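Local atomic coordinates of proline dehydrogenase (Bradyrhizobium japonicum USDA 110, PDB entry 3HAZ), a protein that probably oxidises proline to glutamate in two steps, using an FAD-dependent proline dehydrogenase and an NAD-dependent aldehyde dehydrogenase joined in one chain. Residues 42-45 / 46-50; 428-431 / 432-435; 582-585 / 586-590; 694-697 / 698-702. All coordinates share one frame; numbering follows the deposited sequence.

Overall arrangement
All four are local contacts along about two turns of helix, largely held by i to i+4 backbone bonds; contact 2 runs to a helix end, contact 3 across a break between helices. Contacts 1 and 2, centres about 10 Å apart, join helices 33-50 and 425-434 at the proline dehydrogenase end; some 57 to 70 Å away between centres, contact 3, at the junction of helices 571-587 and 589-598, packs on contact 4 in helix 689-702 of the aldehyde dehydrogenase part. All are partly buried; contact 1 has no fully exposed residue, contact 4 the most buried ones. Leucines meet within each pair, tied by salt bridges R45-D434 and R588-E701; contact 3 alone also holds a sulfate.

Contact 1 of 4, residues 42-45 / 46-50; sequences TATR and LIEAI
T42 and L46 lie side by side on one flank of helix 33-50, pointing the same way, with T42 CG2 4.1 Å from L46 CD1. The methyl of T42 stands anti to its own backbone N, while OG1 turns back toward R38 O in a weak hydrogen bond. L46 CG is folded over the preceding turn, 3.1 Å from T42 O, the same oxygen that accepts L46 N at 3.0 Å. Two residues along, E48 does likewise: its CG sits 3.2 Å from T44 O, which takes E48 N at 2.9 Å, and T44 CG2 approaches E48 CD at 4.2 Å. E48 OE1 lies near R45 CA, but the charged groups do not meet; OE2 bonds A151 N of the second subunit. I47 lays CG1 against A43 O at 3.4 Å. With only an alanine at the L46 position, T42 CG2 would probably lose its neighbour and a gap open toward L427 and L431. Helix 425-434 carries those leucines, and its D434 forms a salt bridge with R45; A43 and I47 face helix 399-409 through A403 and A399, and I47 also reaches F469, an FAD-binding residue on helix 469-473.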
loop_
_atom_site.group_PDB
_atom_site.type_symbol
_atom_site.label_atom_id
_atom_site.label_comp_id
_atom_site.label_asym_id
_atom_site.label_seq_id
_atom_site.Cartn_x
_atom_site.Cartn_y
_atom_site.Cartn_z
ATOM N N THR A 42 35.241 29.464 15.377
ATOM C CA THR A 42 36.017 29.760 14.177
ATOM C C THR A 42 35.205 29.545 12.902
ATOM O O THR A 42 35.180 30.403 12.014
ATOM C CB THR A 42 37.296 28.891 14.093
ATOM O OG1 THR A 42 38.196 29.256 15.144
ATOM C CG2 THR A 42 37.999 29.089 12.753
ATOM N N ALA A 43 34.545 28.395 12.814
ATOM C CA ALA A 43 33.775 28.041 11.626
ATOM C C ALA A 43 32.557 28.950 11.407
ATOM O O ALA A 43 32.264 29.338 10.273
ATOM C CB ALA A 43 33.358 26.571 11.673
ATOM N N THR A 44 31.846 29.282 12.485
ATOM C CA THR A 44 30.730 30.223 12.384
ATOM C C THR A 44 31.221 31.577 11.858
ATOM O O THR A 44 30.590 32.190 11.001
ATOM C CB THR A 44 30.015 30.423 13.740
ATOM O OG1 THR A 44 29.511 29.166 14.210
ATOM C CG2 THR A 44 28.859 31.408 13.600
ATOM N N ARG A 45 32.358 32.035 12.367
ATOM C CA ARG A 45 32.919 33.304 11.921
ATOM C C ARG A 45 33.314 33.266 10.443
ATOM O O ARG A 45 33.144 34.250 9.724
ATOM C CB ARG A 45 34.107 33.708 12.795
ATOM C CG ARG A 45 33.707 34.087 14.225
ATOM C CD ARG A 45 34.917 34.404 15.088
ATOM N NE ARG A 45 35.711 35.515 14.568
ATOM C CZ ARG A 45 35.551 36.786 14.931
ATOM N NH1 ARG A 45 34.614 37.112 15.814
ATOM N NH2 ARG A 45 36.324 37.735 14.411
ATOM N N LEU A 46 33.842 32.132 9.994
ATOM C CA LEU A 46 34.222 31.986 8.592
ATOM C C LEU A 46 32.982 32.039 7.701
ATOM O O LEU A 46 32.964 32.732 6.690
ATOM C CB LEU A 46 34.998 30.686 8.364
ATOM C CG LEU A 46 36.337 30.526 9.100
ATOM C CD1 LEU A 46 36.993 29.196 8.754
ATOM C CD2 LEU A 46 37.287 31.676 8.800
ATOM N N ILE A 47 31.941 31.317 8.097
ATOM C CA ILE A 47 30.709 31.254 7.312
ATOM C C ILE A 47 29.949 32.591 7.310
ATOM O O ILE A 47 29.359 32.975 6.302
ATOM C CB ILE A 47 29.807 30.117 7.804
ATOM C CG1 ILE A 47 30.424 28.767 7.433
ATOM C CG2 ILE A 47 28.400 30.249 7.228
ATOM C CD1 ILE A 47 29.843 27.608 8.221
ATOM N N GLU A 48 29.977 33.296 8.436
ATOM C CA GLU A 48 29.410 34.644 8.511
ATOM C C GLU A 48 30.067 35.568 7.501
ATOM O O GLU A 48 29.387 36.319 6.799
ATOM C CB GLU A 48 29.576 35.234 9.914
ATOM C CG GLU A 48 28.601 34.691 10.930
ATOM C CD GLU A 48 28.706 35.402 12.260
ATOM O OE1 GLU A 48 29.843 35.581 12.741
ATOM O OE2 GLU A 48 27.653 35.780 12.823
ATOM N N ALA A 49 31.395 35.519 7.439
ATOM C CA ALA A 49 32.130 36.298 6.456
ATOM C C ALA A 49 31.734 35.871 5.044
ATOM O O ALA A 49 31.537 36.706 4.166
ATOM C CB ALA A 49 33.639 36.142 6.660
ATOM N N ILE A 50 31.621 34.564 4.829
ATOM C CA ILE A 50 31.253 34.057 3.516
ATOM C C ILE A 50 29.887 34.593 3.108
ATOM O O ILE A 50 29.660 34.929 1.947
ATOM C CB ILE A 50 31.220 32.519 3.486
ATOM C CG1 ILE A 50 32.637 31.946 3.545
ATOM C CG2 ILE A 50 30.517 32.030 2.230
ATOM C CD1 ILE A 50 32.663 30.431 3.707
#

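Contact 2 of 4, residues 428-431 / 432-435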
loop_
_atom_site.group_PDB
_atom_site.type_symbol
_atom_site.label_atom_id
_atom_site.label_comp_id
_atom_site.label_asym_id
_atom_site.label_seq_id
_atom_site.Cartn_x
_atom_site.Cartn_y
_atom_site.Cartn_z
ATOM N N TYR A 428 39.050 32.728 3.631
ATOM C CA TYR A 428 40.447 32.867 4.043
ATOM C C TYR A 428 40.848 34.283 4.478
ATOM O O TYR A 428 41.730 34.442 5.319
ATOM C CB TYR A 428 41.393 32.309 2.978
ATOM C CG TYR A 428 41.413 30.796 2.969
ATOM C CD1 TYR A 428 40.794 30.076 1.953
ATOM C CD2 TYR A 428 42.032 30.085 3.997
ATOM C CE1 TYR A 428 40.806 28.682 1.951
ATOM C CE2 TYR A 428 42.045 28.696 4.010
ATOM C CZ TYR A 428 41.433 28.002 2.982
ATOM O OH TYR A 428 41.445 26.627 2.985
ATOM N N GLU A 429 40.199 35.301 3.919
ATOM C CA GLU A 429 40.400 36.671 4.390
ATOM C C GLU A 429 40.004 36.783 5.861
ATOM O O GLU A 429 40.720 37.379 6.662
ATOM C CB GLU A 429 39.585 37.661 3.557
ATOM C CG GLU A 429 40.199 38.002 2.211
ATOM C CD GLU A 429 39.369 39.014 1.440
ATOM O OE1 GLU A 429 38.231 39.304 1.871
ATOM O OE2 GLU A 429 39.857 39.515 0.403
ATOM N N GLN A 430 38.857 36.206 6.206
ATOM C CA GLN A 430 38.391 36.215 7.586
ATOM C C GLN A 430 39.322 35.394 8.475
ATOM O O GLN A 430 39.630 35.794 9.598
ATOM C CB GLN A 430 36.962 35.687 7.688
ATOM C CG GLN A 430 36.417 35.693 9.117
ATOM C CD GLN A 430 36.335 37.095 9.694
ATOM O OE1 GLN A 430 35.999 38.047 8.990
ATOM N NE2 GLN A 430 36.641 37.227 10.982
ATOM N N LEU A 431 39.765 34.247 7.970
ATOM C CA LEU A 431 40.693 33.402 8.713
ATOM C C LEU A 431 41.972 34.178 9.031
ATOM O O LEU A 431 42.541 34.050 10.114
ATOM C CB LEU A 431 41.035 32.134 7.918
ATOM C CG LEU A 431 41.914 31.110 8.641
ATOM C CD1 LEU A 431 41.119 30.400 9.742
ATOM C CD2 LEU A 431 42.493 30.094 7.666
ATOM N N ALA A 432 42.422 34.979 8.073
ATOM C CA ALA A 432 43.639 35.758 8.245
ATOM C C ALA A 432 43.411 36.856 9.271
ATOM O O ALA A 432 44.289 37.149 10.077
ATOM C CB ALA A 432 44.094 36.346 6.918
ATOM N N LYS A 433 42.225 37.456 9.238
ATOM C CA LYS A 433 41.860 38.470 10.221
ATOM C C LYS A 433 41.909 37.916 11.637
ATOM O O LYS A 433 42.317 38.607 12.566
ATOM C CB LYS A 433 40.456 39.019 9.953
ATOM C CG LYS A 433 40.325 39.873 8.704
ATOM C CD LYS A 433 38.986 40.596 8.688
ATOM C CE LYS A 433 38.704 41.208 7.330
ATOM N NZ LYS A 433 39.832 42.065 6.872
ATOM N N ASP A 434 41.475 36.671 11.802
ATOM C CA ASP A 434 41.361 36.079 13.132
ATOM C C ASP A 434 42.637 35.356 13.556
ATOM O O ASP A 434 42.812 35.028 14.726
ATOM C CB ASP A 434 40.162 35.129 13.195
ATOM C CG ASP A 434 38.835 35.846 12.989
ATOM O OD1 ASP A 434 38.793 37.078 13.179
ATOM O OD2 ASP A 434 37.838 35.180 12.638
ATOM N N HIS A 435 43.529 35.111 12.604
ATOM C CA HIS A 435 44.769 34.401 12.897
ATOM C C HIS A 435 45.910 34.934 12.040
ATOM O O HIS A 435 46.121 34.486 10.910
ATOM C CB HIS A 435 44.579 32.896 12.681
ATOM C CG HIS A 435 43.392 32.329 13.400
ATOM N ND1 HIS A 435 43.447 31.905 14.710
ATOM C CD2 HIS A 435 42.119 32.116 12.989
ATOM C CE1 HIS A 435 42.259 31.454 15.076
ATOM N NE2 HIS A 435 41.434 31.574 14.050
#
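Q430 and D434, one turn apart, make the polar side-chain link here: Q430 NE2 donates to D434 OD2 at 2.9 Å with an N-H...O angle of 164°. The acceptor lies close to the amide plane of Q430, whereas the amide nitrogen meets OD2 on its syn side, 34° out of the carboxylate plane, the two flat groups being turned 61° against each other. A bend at chi2 turns the amide toward D434, one turn ahead. With R45 of helix 33-50 as its other partner, the D434 carboxylate serves both helices. Among backbone bonds, A432 N to Y428 O (2.9 Å) and K433 N to E429 O (3.0 Å) are regular; D434 N bonds Q430 O (3.0 Å) and, weakly, L431 O, which H435 N also reaches weakly as H435 leaves helical geometry. L431 O also lies at the edge of the imidazole. Nonpolar contact comes from L431 CD1, 3.8 Å from H435 CD2. K433 crosses Q430 at about a right angle. These are the last two turns of the helix in the beta-alpha-beta unit 416-420, 425-434, 440-448, part of the TIM-barrel-type proline dehydrogenase domain; Y428 OH bonds T396 O beside the FAD site.

Contact 3 of 4, residues 582-585 / 586-590; sequences AHLL and ESRSA. With SO4 (sulfate ion), chain H.
A sulfate, probably from the crystallisation liquor, sits where helix 571-587 ends and helix 589-598 begins, with R588 at the N-cap position between them. L584 and R588 run side by side in the same direction, and L584 CD2 rests over one face of the guanidinium toward its rim, 3.9 Å from R588 NH1. The anion takes the edge, its sulfur in the guanidinium plane: R588 NE donates to sulfate O2 at 3.1 Å (173°) and R588 NH1 to sulfate O4 at 2.9 Å (175°), both nearly straight. S587 adds a third bond, OG to sulfate O1 at 3.0 Å, its hydroxyl placed there by standing anti to the backbone N (chi1 170°). In the backbone, R588 N is bonded to L584 O at 2.9 Å and more weakly to L585 O, while S589 OG returns to E586 O at 3.1 Å across the junction. E586 points to the other side, in a salt bridge with R619 of helix 604-629. Because R588 NH1 is shared by the sulfate and E701 of helix 689-702, the arginine lies between two anions; that would favour its positive charge, and the paired N-H groups, with the leucine over one face, should limit turning of the guanidinium.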
loop_
_atom_site.group_PDB
_atom_site.type_symbol
_atom_site.label_atom_id
_atom_site.label_comp_id
_atom_site.label_asym_id
_atom_site.label_seq_id
_atom_site.Cartn_x
_atom_site.Cartn_y
_atom_site.Cartn_z
ATOM N N ALA A 582 27.450 -19.488 -17.021
ATOM C CA ALA A 582 28.034 -18.208 -16.631
ATOM C C ALA A 582 29.014 -18.404 -15.480
ATOM O O ALA A 582 30.133 -17.893 -15.509
ATOM C CB ALA A 582 26.941 -17.215 -16.239
ATOM N N HIS A 583 28.594 -19.158 -14.471
ATOM C CA HIS A 583 29.462 -19.438 -13.332
ATOM C C HIS A 583 30.786 -20.093 -13.747
ATOM O O HIS A 583 31.855 -19.721 -13.265
ATOM C CB HIS A 583 28.738 -20.315 -12.311
ATOM C CG HIS A 583 29.630 -20.833 -11.229
ATOM N ND1 HIS A 583 30.093 -20.036 -10.203
ATOM C CD2 HIS A 583 30.152 -22.064 -11.017
ATOM C CE1 HIS A 583 30.861 -20.756 -9.404
ATOM N NE2 HIS A 583 30.912 -21.990 -9.874
ATOM N N LEU A 584 30.709 -21.070 -14.644
ATOM C CA LEU A 584 31.895 -21.812 -15.064
ATOM C C LEU A 584 32.817 -20.930 -15.915
ATOM O O LEU A 584 34.042 -21.015 -15.820
ATOM C CB LEU A 584 31.496 -23.094 -15.811
ATOM C CG LEU A 584 30.818 -24.192 -14.967
ATOM C CD1 LEU A 584 30.312 -25.352 -15.822
ATOM C CD2 LEU A 584 31.743 -24.713 -13.859
ATOM N N LEU A 585 32.213 -20.076 -16.735
ATOM C CA LEU A 585 32.959 -19.142 -17.570
ATOM C C LEU A 585 33.865 -18.232 -16.749
ATOM O O LEU A 585 35.060 -18.123 -17.020
ATOM C CB LEU A 585 31.993 -18.293 -18.397
ATOM C CG LEU A 585 31.401 -19.007 -19.608
ATOM C CD1 LEU A 585 30.242 -18.219 -20.194
ATOM C CD2 LEU A 585 32.478 -19.250 -20.648
ATOM N N GLU A 586 33.290 -17.575 -15.748
ATOM C CA GLU A 586 34.051 -16.639 -14.926
ATOM C C GLU A 586 35.058 -17.395 -14.073
ATOM O O GLU A 586 36.182 -16.941 -13.855
ATOM C CB GLU A 586 33.119 -15.820 -14.033
ATOM C CG GLU A 586 32.061 -15.041 -14.785
ATOM C CD GLU A 586 31.578 -13.841 -13.998
ATOM O OE1 GLU A 586 32.428 -13.039 -13.553
ATOM O OE2 GLU A 586 30.353 -13.702 -13.823
ATOM N N SER A 587 34.636 -18.557 -13.594
ATOM C CA SER A 587 35.503 -19.428 -12.823
ATOM C C SER A 587 36.735 -19.838 -13.629
ATOM O O SER A 587 37.809 -20.038 -13.068
ATOM C CB SER A 587 34.730 -20.670 -12.377
ATOM O OG SER A 587 35.613 -21.624 -11.822
ATOM N N ARG A 588 36.574 -19.954 -14.945
ATOM C CA ARG A 588 37.669 -20.369 -15.821
ATOM C C ARG A 588 38.095 -19.257 -16.780
ATOM O O ARG A 588 38.619 -19.522 -17.865
ATOM C CB ARG A 588 37.282 -21.636 -16.589
ATOM C CG ARG A 588 36.914 -22.798 -15.676
ATOM C CD ARG A 588 36.206 -23.924 -16.421
ATOM N NE ARG A 588 35.767 -24.965 -15.495
ATOM C CZ ARG A 588 35.063 -26.036 -15.845
ATOM N NH1 ARG A 588 34.713 -26.926 -14.927
ATOM N NH2 ARG A 588 34.707 -26.218 -17.109
ATOM N N SER A 589 37.886 -18.013 -16.363
ATOM C CA SER A 589 38.160 -16.855 -17.209
ATOM C C SER A 589 39.573 -16.842 -17.796
ATOM O O SER A 589 39.768 -16.461 -18.952
ATOM C CB SER A 589 37.915 -15.567 -16.427
ATOM O OG SER A 589 38.631 -15.594 -15.204
ATOM N N ALA A 590 40.558 -17.258 -17.008
ATOM C CA ALA A 590 41.943 -17.226 -17.470
ATOM C C ALA A 590 42.137 -18.140 -18.676
ATOM O O ALA A 590 42.787 -17.771 -19.655
ATOM C CB ALA A 590 42.901 -17.607 -16.343
HETATM S S SO4 H . 35.879 -25.314 -11.563
HETATM O O1 SO4 H . 34.775 -24.400 -11.277
HETATM O O2 SO4 H . 36.766 -24.720 -12.562
HETATM O O3 SO4 H . 36.625 -25.568 -10.334
HETATM O O4 SO4 H . 35.349 -26.573 -12.081
#

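Contact 4 of 4, residues 694-697 / 698-702; sequences EAVA and LLHEA
V696 CG1 and the H700 ring are brought together by their first torsions: the methyl stands anti to the valine backbone N (chi1 168°), beside its carbonyl carbon, and the imidazole carries CG anti to the histidine carbonyl carbon (chi1 -72°), beside its own N. The two side chains therefore run alongside each other in the same direction, one turn apart, and V696 CG1 comes within 3.4 Å of H700 NE2 and 3.7 Å of H700 CD2, an oblique approach to the ring. The base of the imidazole lies beside V696 O, with H700 CD2 3.4 Å away, and the same oxygen accepts H700 N at 2.9 Å in a fairly straight bond (167°). L699 N to A695 O, at 2.8 Å, and E701 N to A697 O continue the ladder. Replacing H700 by an alanine would probably leave V696 CG1 without its ring neighbour and I704 O without the bond it receives from ND1. Inward, V696 and L699 meet L709 of strand 709-711, in the beta-alpha-beta unit that runs from strand 679-683 through helix 689-702, while L698 lies on F592 and L585 from two other helices. E701, extended beyond CG, reaches out to R588, the N-cap residue of helix 589-598. The chemistry thus divides round the helix: aliphatic groups seal it onto the sheet and its neighbours, and the histidine ties this part of the helix to I704 O, further along the chain.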
loop_
_atom_site.group_PDB
_atom_site.type_symbol
_atom_site.label_atom_id
_atom_site.label_comp_id
_atom_site.label_asym_id
_atom_site.label_seq_id
_atom_site.Cartn_x
_atom_site.Cartn_y
_atom_site.Cartn_z
ATOM N N GLU A 694 35.417 -25.614 -26.851
ATOM C CA GLU A 694 35.540 -25.458 -25.404
ATOM C C GLU A 694 34.227 -24.955 -24.800
ATOM O O GLU A 694 33.790 -25.429 -23.753
ATOM C CB GLU A 694 36.677 -24.496 -25.056
ATOM C CG GLU A 694 38.071 -25.033 -25.357
ATOM C CD GLU A 694 38.612 -25.929 -24.256
ATOM O OE1 GLU A 694 37.817 -26.398 -23.414
ATOM O OE2 GLU A 694 39.839 -26.164 -24.232
ATOM N N ALA A 695 33.604 -23.992 -25.469
ATOM C CA ALA A 695 32.344 -23.427 -25.003
ATOM C C ALA A 695 31.245 -24.488 -24.951
ATOM O O ALA A 695 30.534 -24.617 -23.953
ATOM C CB ALA A 695 31.926 -22.264 -25.895
ATOM N N VAL A 696 31.107 -25.243 -26.035
ATOM C CA VAL A 696 30.110 -26.305 -26.100
ATOM C C VAL A 696 30.312 -27.329 -24.983
ATOM O O VAL A 696 29.358 -27.711 -24.306
ATOM C CB VAL A 696 30.120 -27.006 -27.477
ATOM C CG1 VAL A 696 29.302 -28.293 -27.436
ATOM C CG2 VAL A 696 29.588 -26.063 -28.551
ATOM N N ALA A 697 31.551 -27.768 -24.783
ATOM C CA ALA A 697 31.830 -28.726 -23.718
ATOM C C ALA A 697 31.459 -28.119 -22.367
ATOM O O ALA A 697 30.974 -28.809 -21.470
ATOM C CB ALA A 697 33.300 -29.158 -23.740
ATOM N N LEU A 698 31.673 -26.815 -22.235
ATOM C CA LEU A 698 31.329 -26.124 -21.001
ATOM C C LEU A 698 29.815 -26.089 -20.801
ATOM O O LEU A 698 29.326 -26.272 -19.686
ATOM C CB LEU A 698 31.919 -24.706 -20.988
ATOM C CG LEU A 698 31.716 -23.867 -19.723
ATOM C CD1 LEU A 698 32.803 -22.803 -19.588
ATOM C CD2 LEU A 698 30.330 -23.231 -19.705
ATOM N N LEU A 699 29.075 -25.847 -21.880
ATOM C CA LEU A 699 27.618 -25.824 -21.802
ATOM C C LEU A 699 27.070 -27.191 -21.410
ATOM O O LEU A 699 26.154 -27.284 -20.595
ATOM C CB LEU A 699 27.003 -25.381 -23.127
ATOM C CG LEU A 699 26.998 -23.877 -23.420
ATOM C CD1 LEU A 699 26.439 -23.635 -24.807
ATOM C CD2 LEU A 699 26.178 -23.131 -22.379
ATOM N N HIS A 700 27.625 -28.244 -22.006
ATOM C CA HIS A 700 27.230 -29.604 -21.666
ATOM C C HIS A 700 27.473 -29.851 -20.181
ATOM O O HIS A 700 26.627 -30.413 -19.492
ATOM C CB HIS A 700 28.009 -30.637 -22.494
ATOM C CG HIS A 700 27.615 -30.694 -23.939
ATOM N ND1 HIS A 700 26.308 -30.567 -24.363
ATOM C CD2 HIS A 700 28.353 -30.898 -25.055
ATOM C CE1 HIS A 700 26.261 -30.673 -25.681
ATOM N NE2 HIS A 700 27.489 -30.880 -26.124
ATOM N N GLU A 701 28.636 -29.430 -19.692
ATOM C CA GLU A 701 28.974 -29.605 -18.283
ATOM C C GLU A 701 28.036 -28.792 -17.391
ATOM O O GLU A 701 27.778 -29.162 -16.249
ATOM C CB GLU A 701 30.433 -29.210 -18.022
ATOM C CG GLU A 701 30.867 -29.387 -16.572
ATOM C CD GLU A 701 32.295 -28.933 -16.312
ATOM O OE1 GLU A 701 33.029 -28.656 -17.287
ATOM O OE2 GLU A 701 32.685 -28.859 -15.127
ATOM N N ALA A 702 27.524 -27.688 -17.923
ATOM C CA ALA A 702 26.638 -26.807 -17.166
ATOM C C ALA A 702 25.206 -27.335 -17.078
ATOM O O ALA A 702 24.407 -26.849 -16.286
ATOM C CB ALA A 702 26.652 -25.404 -17.765
#